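Local coordinates for protein histidinol dehydrogenase (Elizabethkingia anophelis NUHP1, PDB 6AN0) that probably catalyses the zinc-dependent last step of histidine biosynthesis, using NAD to oxidise L-histidinol by way of the aldehyde to L-histidine, at residues A[242-247]-A[321-326]; A[251-256]-A[283-288]; A[271-276]-A[310-315]. One frame throughout, in Å; residues are numbered along the deposited sequence.

Contact 1 of 3, residues A[242-247]-A[321-326]; sequences EVLVIA and IAFSNL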
# COMPACT_ATOMS: atom_id res chain seq x y z
N GLU A 242 17.44 -5.23 -10.30
CA GLU A 242 18.76 -4.90 -9.78
C GLU A 242 19.15 -5.90 -8.69
O GLU A 242 18.29 -6.51 -8.05
CB GLU A 242 18.78 -3.47 -9.24
CG GLU A 242 17.76 -3.33 -8.13
CD GLU A 242 17.43 -1.91 -7.72
OE1 GLU A 242 17.18 -1.73 -6.51
OE2 GLU A 242 17.39 -1.00 -8.59
N VAL A 243 20.46 -6.06 -8.48
CA VAL A 243 20.96 -6.83 -7.35
C VAL A 243 22.16 -6.09 -6.76
O VAL A 243 22.94 -5.44 -7.47
CB VAL A 243 21.35 -8.29 -7.74
CG1 VAL A 243 22.56 -8.31 -8.68
CG2 VAL A 243 21.65 -9.13 -6.49
N LEU A 244 22.31 -6.20 -5.45
CA LEU A 244 23.52 -5.79 -4.76
C LEU A 244 24.04 -7.00 -4.00
O LEU A 244 23.27 -7.67 -3.30
CB LEU A 244 23.26 -4.61 -3.82
CG LEU A 244 24.46 -3.95 -3.12
CD1 LEU A 244 24.16 -2.48 -2.87
CD2 LEU A 244 24.80 -4.66 -1.79
N VAL A 245 25.32 -7.31 -4.18
CA VAL A 245 25.99 -8.43 -3.52
C VAL A 245 27.04 -7.87 -2.58
O VAL A 245 27.80 -6.97 -2.95
CB VAL A 245 26.64 -9.39 -4.54
CG1 VAL A 245 27.31 -10.57 -3.82
CG2 VAL A 245 25.62 -9.85 -5.57
N ILE A 246 27.11 -8.43 -1.37
CA ILE A 246 28.18 -8.15 -0.41
C ILE A 246 29.01 -9.43 -0.26
O ILE A 246 28.46 -10.49 0.09
CB ILE A 246 27.64 -7.69 0.94
CG1 ILE A 246 26.81 -6.41 0.78
CG2 ILE A 246 28.78 -7.49 1.93
CD1 ILE A 246 26.25 -5.86 2.11
N ALA A 247 30.31 -9.33 -0.49
CA ALA A 247 31.19 -10.51 -0.52
C ALA A 247 32.43 -10.28 0.33
O ALA A 247 33.11 -9.27 0.17
CB ALA A 247 31.60 -10.83 -1.97
N ILE A 321 27.18 -2.84 4.47
CA ILE A 321 25.76 -2.80 4.84
C ILE A 321 25.24 -1.37 4.82
O ILE A 321 24.12 -1.11 4.37
CB ILE A 321 25.56 -3.44 6.23
CG1 ILE A 321 25.98 -4.93 6.23
CG2 ILE A 321 24.12 -3.28 6.71
CD1 ILE A 321 24.96 -5.84 5.63
N ALA A 322 26.04 -0.42 5.33
CA ALA A 322 25.61 0.97 5.34
C ALA A 322 25.44 1.50 3.92
O ALA A 322 24.46 2.19 3.63
CB ALA A 322 26.61 1.83 6.13
N PHE A 323 26.36 1.16 3.02
CA PHE A 323 26.16 1.49 1.61
C PHE A 323 24.89 0.85 1.07
O PHE A 323 24.08 1.50 0.39
CB PHE A 323 27.37 1.06 0.78
CG PHE A 323 27.32 1.50 -0.66
CD1 PHE A 323 28.11 2.56 -1.10
CD2 PHE A 323 26.50 0.86 -1.58
CE1 PHE A 323 28.07 2.97 -2.43
CE2 PHE A 323 26.45 1.26 -2.90
CZ PHE A 323 27.24 2.33 -3.33
N SER A 324 24.68 -0.44 1.38
CA SER A 324 23.50 -1.13 0.86
C SER A 324 22.22 -0.48 1.37
O SER A 324 21.23 -0.37 0.63
CB SER A 324 23.54 -2.61 1.27
OG SER A 324 22.43 -3.32 0.72
N ASN A 325 22.21 -0.04 2.63
CA ASN A 325 21.02 0.58 3.20
C ASN A 325 20.71 1.92 2.53
O ASN A 325 19.53 2.28 2.38
CB ASN A 325 21.18 0.75 4.72
CG ASN A 325 21.07 -0.58 5.48
OD1 ASN A 325 20.45 -1.54 5.02
ND2 ASN A 325 21.66 -0.62 6.68
N LEU A 326 21.74 2.64 2.10
CA LEU A 326 21.53 3.86 1.33
C LEU A 326 21.03 3.56 -0.08
O LEU A 326 20.23 4.32 -0.64
CB LEU A 326 22.82 4.68 1.27
CG LEU A 326 23.35 5.26 2.59
CD1 LEU A 326 24.64 6.04 2.38
CD2 LEU A 326 22.30 6.13 3.24
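Leu244 and Ile246 of strand 242-247 meet Ser324 and Ile321 of helix 317-327 across backbones that run almost exactly antiparallel, the N-to-C directions of the two short segments making an angle of 172°. Their axes approach to 9.8 Å, close to the usual spacing of an alpha-helix lying on a beta-sheet. The register is set by Leu244 and Ser324, whose CA atoms are 7.3 Å apart.

The leucine fork fits around the small serine. CD2 of Leu244 rests against OG of Ser324 at 3.7 Å, while CD1 of Leu244 lies 4.0 Å from CA of Ser324. That same CD1 also reaches the edge of the Phe323 ring, near its plane, with CD2 of Phe323 at 4.3 Å. The second apolar pair is made end to end by two isoleucines that cross at about a right angle, CD1 of Ile246 meeting CD1 of Ile321 at 3.7 Å. The beta-carbon of Ile321 points away from the strand, and a bent chain (chi2 -78°) brings its terminal methyl back. Every side chain taking part is buried.

The packing lies near the predicted catalytic residues. At the start of the strand, Glu242 OE1 is hydrogen-bonded to the backbone N of Glu330, and Glu242 O to His331 ND1; Glu330 and His331 are the predicted proton acceptors.

In the parallel sheet, strand 242-247 runs between strands 271-276 and 331-335, a layout consistent with a Rossmann-like domain. Helix 317-327 forms the crossover from strand 310-313 to strand 331-335 and spans the two strands between them, with Phe323 also resting on Leu275. Val243 and Val245 turn instead to helix 253-264, so strand 242-247 is sandwiched between helical layers.

Contact 2 of 3, residues A[251-256]-A[283-288]; sequences ANPEFV and QQTLMQ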
# COMPACT_ATOMS: atom_id res chain seq x y z
N ALA A 251 33.35 -15.69 0.30
CA ALA A 251 32.51 -15.81 -0.87
C ALA A 251 33.22 -16.61 -1.96
O ALA A 251 34.45 -16.71 -1.99
CB ALA A 251 32.12 -14.42 -1.40
N ASN A 252 32.42 -17.20 -2.85
CA ASN A 252 32.95 -17.96 -3.97
C ASN A 252 32.88 -17.07 -5.21
O ASN A 252 31.78 -16.79 -5.69
CB ASN A 252 32.15 -19.24 -4.19
CG ASN A 252 32.73 -20.12 -5.30
OD1 ASN A 252 33.04 -19.64 -6.38
ND2 ASN A 252 32.84 -21.41 -5.02
N PRO A 253 34.01 -16.59 -5.74
CA PRO A 253 33.95 -15.68 -6.89
C PRO A 253 33.21 -16.25 -8.09
O PRO A 253 32.56 -15.48 -8.82
CB PRO A 253 35.43 -15.40 -7.19
CG PRO A 253 36.09 -15.55 -5.86
CD PRO A 253 35.37 -16.69 -5.19
N GLU A 254 33.28 -17.56 -8.33
CA GLU A 254 32.50 -18.14 -9.43
C GLU A 254 31.01 -17.97 -9.18
O GLU A 254 30.25 -17.66 -10.10
CB GLU A 254 32.83 -19.62 -9.63
CG GLU A 254 32.10 -20.20 -10.85
CD GLU A 254 32.25 -21.70 -10.98
OE1 GLU A 254 32.26 -22.40 -9.94
OE2 GLU A 254 32.35 -22.18 -12.12
N PHE A 255 30.57 -18.18 -7.93
CA PHE A 255 29.16 -18.03 -7.59
C PHE A 255 28.72 -16.57 -7.72
O PHE A 255 27.66 -16.27 -8.28
CB PHE A 255 28.87 -18.51 -6.17
CG PHE A 255 29.07 -19.98 -5.93
CD1 PHE A 255 29.55 -20.84 -6.91
CD2 PHE A 255 28.76 -20.52 -4.67
CE1 PHE A 255 29.73 -22.18 -6.65
CE2 PHE A 255 28.94 -21.86 -4.41
CZ PHE A 255 29.43 -22.69 -5.40
N VAL A 256 29.53 -15.66 -7.19
CA VAL A 256 29.17 -14.24 -7.20
C VAL A 256 29.06 -13.73 -8.64
O VAL A 256 28.11 -13.02 -8.99
CB VAL A 256 30.19 -13.42 -6.38
CG1 VAL A 256 29.96 -11.92 -6.59
CG2 VAL A 256 30.09 -13.77 -4.89
N GLN A 283 38.78 -8.58 -7.87
CA GLN A 283 39.50 -8.97 -9.08
C GLN A 283 39.14 -10.38 -9.53
O GLN A 283 38.92 -10.63 -10.72
CB GLN A 283 41.01 -8.83 -8.87
N GLN A 284 39.06 -11.33 -8.59
CA GLN A 284 38.71 -12.70 -8.97
C GLN A 284 37.29 -12.78 -9.51
O GLN A 284 37.02 -13.51 -10.47
CB GLN A 284 38.87 -13.64 -7.78
CG GLN A 284 40.31 -14.04 -7.48
CD GLN A 284 40.39 -15.10 -6.41
OE1 GLN A 284 39.69 -16.12 -6.46
NE2 GLN A 284 41.24 -14.87 -5.41
N THR A 285 36.36 -12.05 -8.88
CA THR A 285 34.97 -12.07 -9.33
C THR A 285 34.83 -11.45 -10.72
O THR A 285 34.06 -11.94 -11.55
CB THR A 285 34.08 -11.33 -8.33
OG1 THR A 285 34.22 -11.94 -7.04
CG2 THR A 285 32.63 -11.39 -8.75
N LEU A 286 35.56 -10.36 -10.99
CA LEU A 286 35.48 -9.73 -12.30
C LEU A 286 36.07 -10.62 -13.39
O LEU A 286 35.57 -10.65 -14.52
CB LEU A 286 36.20 -8.38 -12.28
CG LEU A 286 35.46 -7.29 -11.50
CD1 LEU A 286 36.23 -5.98 -11.53
CD2 LEU A 286 34.08 -7.12 -12.07
N MET A 287 37.15 -11.34 -13.06
CA MET A 287 37.68 -12.32 -14.01
C MET A 287 36.64 -13.38 -14.33
O MET A 287 36.49 -13.78 -15.49
CB MET A 287 38.95 -12.97 -13.43
CG MET A 287 40.14 -12.03 -13.31
SD MET A 287 41.55 -12.79 -12.47
CE MET A 287 41.81 -14.25 -13.48
N GLN A 288 35.92 -13.86 -13.31
CA GLN A 288 34.86 -14.83 -13.53
C GLN A 288 33.74 -14.23 -14.37
O GLN A 288 33.16 -14.91 -15.23
CB GLN A 288 34.32 -15.33 -12.19
CG GLN A 288 35.20 -16.38 -11.51
CD GLN A 288 35.10 -17.75 -12.15
OE1 GLN A 288 34.21 -18.01 -12.96
NE2 GLN A 288 36.01 -18.64 -11.77
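Pro253, Val256 and Thr285 supply the inner part of this helix-to-helix contact. The methyl groups CG1 of Val256 and CG2 of Thr285 are pressed to 3.5 Å, tighter than ordinary van der Waals contact, with the two side chains at about a right angle. CB of Pro253 lies 3.7 Å from OG1 of Thr285. With chi1 at -57°, that hydroxyl is turned beside its own backbone N and bonds to Ile281 O one turn earlier, leaving CG2 for the valine.

The amides of Gln284 and Gln288 pack on the other helix without a hydrogen bond to it. Gln284 OE1 comes to 3.7 Å from CG of Pro253, and Gln288, bent at chi2, lies against Glu254, its OE1 3.7 Å from CG of Glu254. The amide and carboxylate planes are 54° apart. Gln292, further along helix 279-293, makes the link through its NE2, which bonds to both Gln288 OE1 and Glu254 O.

Helices 253-264 and 279-293 precede and follow strand 271-276 in a beta-alpha-beta-alpha succession, and Val256 and Thr285 both rest on Leu274 of that strand.

Capping fixes the first turn. As N-cap, Asn252 accepts at OD1 from Phe255 N at 3.3 Å, the donor standing above the carbonyl plane, and weakly from Glu254 N. Its ND2 sits 3.5 Å above the plane of the Phe255 ring, over its centre. On this same turn, Val429 and Arg430 of the second subunit pack against Glu254 and Phe255 respectively.

Contact 3 of 3, residues A[271-276]-A[310-315]; sequences QVILLT and RGIVLD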
# COMPACT_ATOMS: atom_id res chain seq x y z
N GLN A 271 20.72 -3.14 -13.29
CA GLN A 271 21.95 -2.67 -12.66
C GLN A 271 22.39 -3.67 -11.61
O GLN A 271 21.56 -4.21 -10.86
CB GLN A 271 21.76 -1.29 -12.00
CG GLN A 271 23.06 -0.74 -11.41
CD GLN A 271 22.90 0.64 -10.80
OE1 GLN A 271 22.06 0.84 -9.93
NE2 GLN A 271 23.70 1.61 -11.27
N VAL A 272 23.69 -3.92 -11.54
CA VAL A 272 24.23 -4.75 -10.47
C VAL A 272 25.31 -3.98 -9.73
O VAL A 272 26.04 -3.17 -10.30
CB VAL A 272 24.76 -6.12 -10.97
CG1 VAL A 272 23.75 -6.78 -11.92
CG2 VAL A 272 26.12 -5.97 -11.64
N ILE A 273 25.39 -4.23 -8.42
CA ILE A 273 26.36 -3.60 -7.54
C ILE A 273 27.07 -4.70 -6.78
O ILE A 273 26.40 -5.54 -6.15
CB ILE A 273 25.70 -2.62 -6.55
CG1 ILE A 273 24.85 -1.58 -7.30
CG2 ILE A 273 26.76 -1.94 -5.68
CD1 ILE A 273 25.67 -0.57 -8.04
N LEU A 274 28.40 -4.73 -6.84
CA LEU A 274 29.21 -5.66 -6.06
C LEU A 274 30.03 -4.88 -5.04
O LEU A 274 30.84 -4.02 -5.41
CB LEU A 274 30.12 -6.49 -6.97
CG LEU A 274 31.19 -7.37 -6.30
CD1 LEU A 274 30.55 -8.41 -5.38
CD2 LEU A 274 32.06 -8.06 -7.34
N LEU A 275 29.80 -5.16 -3.75
CA LEU A 275 30.59 -4.60 -2.66
C LEU A 275 31.46 -5.71 -2.10
O LEU A 275 30.95 -6.79 -1.79
CB LEU A 275 29.68 -4.05 -1.55
CG LEU A 275 28.58 -3.05 -1.92
CD1 LEU A 275 27.84 -2.61 -0.67
CD2 LEU A 275 29.17 -1.85 -2.65
N THR A 276 32.77 -5.47 -2.00
CA THR A 276 33.67 -6.47 -1.43
C THR A 276 34.49 -5.85 -0.32
O THR A 276 34.71 -4.63 -0.30
CB THR A 276 34.62 -7.09 -2.48
OG1 THR A 276 35.60 -6.12 -2.89
CG2 THR A 276 33.87 -7.57 -3.71
N ARG A 310 28.64 -1.32 -11.00
CA ARG A 310 29.76 -0.82 -10.20
C ARG A 310 30.27 -1.92 -9.27
O ARG A 310 29.47 -2.59 -8.61
CB ARG A 310 29.35 0.40 -9.35
CG ARG A 310 28.63 1.48 -10.13
CD ARG A 310 28.43 2.75 -9.32
NE ARG A 310 27.93 3.82 -10.18
CZ ARG A 310 26.66 4.21 -10.22
NH1 ARG A 310 25.76 3.63 -9.44
NH2 ARG A 310 26.29 5.19 -11.04
N GLY A 311 31.59 -2.09 -9.21
CA GLY A 311 32.23 -2.87 -8.16
C GLY A 311 32.99 -1.94 -7.22
O GLY A 311 33.78 -1.10 -7.65
N ILE A 312 32.73 -2.10 -5.92
CA ILE A 312 33.21 -1.16 -4.91
C ILE A 312 33.88 -1.94 -3.78
O ILE A 312 33.28 -2.86 -3.22
CB ILE A 312 32.06 -0.30 -4.36
CG1 ILE A 312 31.31 0.37 -5.52
CG2 ILE A 312 32.60 0.74 -3.37
CD1 ILE A 312 30.02 1.06 -5.12
N VAL A 313 35.11 -1.55 -3.44
CA VAL A 313 35.80 -2.11 -2.28
C VAL A 313 35.60 -1.18 -1.09
O VAL A 313 35.87 0.02 -1.17
CB VAL A 313 37.30 -2.32 -2.57
CG1 VAL A 313 37.99 -2.83 -1.32
CG2 VAL A 313 37.48 -3.29 -3.71
N LEU A 314 35.11 -1.75 0.01
CA LEU A 314 34.91 -1.04 1.26
C LEU A 314 35.51 -1.88 2.38
O LEU A 314 35.44 -3.11 2.35
CB LEU A 314 33.41 -0.78 1.51
CG LEU A 314 32.71 0.12 0.48
CD1 LEU A 314 31.18 0.09 0.61
CD2 LEU A 314 33.24 1.56 0.59
N ASP A 315 36.09 -1.22 3.39
CA ASP A 315 37.03 -1.90 4.27
C ASP A 315 36.36 -2.63 5.45
O ASP A 315 37.07 -3.04 6.37
CB ASP A 315 38.10 -0.93 4.78
CG ASP A 315 37.52 0.24 5.57
OD1 ASP A 315 36.32 0.22 5.91
OD2 ASP A 315 38.29 1.18 5.86
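Leu275 and Ile312 stand side by side on one face of the sheet, pointing the same way, with CD2 of Leu275 3.7 Å from CB of Ile312. Ile273 and Arg310 repeat this pairing two residues earlier in each strand: CD1 of the isoleucine lies 4.0 Å from CB of the arginine, whose chain extends onward to its guanidinium group. There NH1 of Arg310 and NE2 of Gln271 come to 3.4 Å as two donors, not a bond, the guanidinium and amide planes 62° apart; both donate to Gln25 O, a shared acceptor consistent with their closeness, and OE1 of Gln271 is hydrogen-bonded to Tyr327 OH.

Beneath these pairs runs a regular parallel ladder, the strands inclined by 15°, in the Rossmann-like sheet. Strand 271-276 is hydrogen-bonded to strand 242-247 along its other edge. Five backbone bonds join 271-276 to 310-315, from Arg310 N to Val272 O through to Leu314 N to Thr276 O; Ile312 N to Leu274 O measures 2.7 Å.

On the face of Leu274, Thr276 lies obliquely across Val313, with OG1 of Thr276 3.5 Å from CG2 of Val313. Its chi1 of 71° places OG1 between backbone N and carbonyl carbon, and the hydroxyl bonds to Asp278 O. Leu282 of helix 279-293 packs over Leu274, Thr276 and Val313.

Contacts 1 and 3 are buried and share one parallel sheet, in which strands 242-247 and 271-276 are hydrogen-bonded neighbours; contact 2 is partly buried, in the helical layer on the Leu274 face. The chemistry follows position. Contact 3 is knit by backbone hydrogen bonds, contact 1 rests on van der Waals packing of aliphatic side chains on a helix face that includes a serine, and contact 2 mixes a methyl contact inside with glutamine and glutamate near the subunit boundary. Leu274 ties contact 3 to both helices of contact 2, whereas Phe323 of contact 1 packs on Ile312 from the other face, its CZ 3.5 Å from CD1 of Ile312. The two helical layers thus enclose the strands between them.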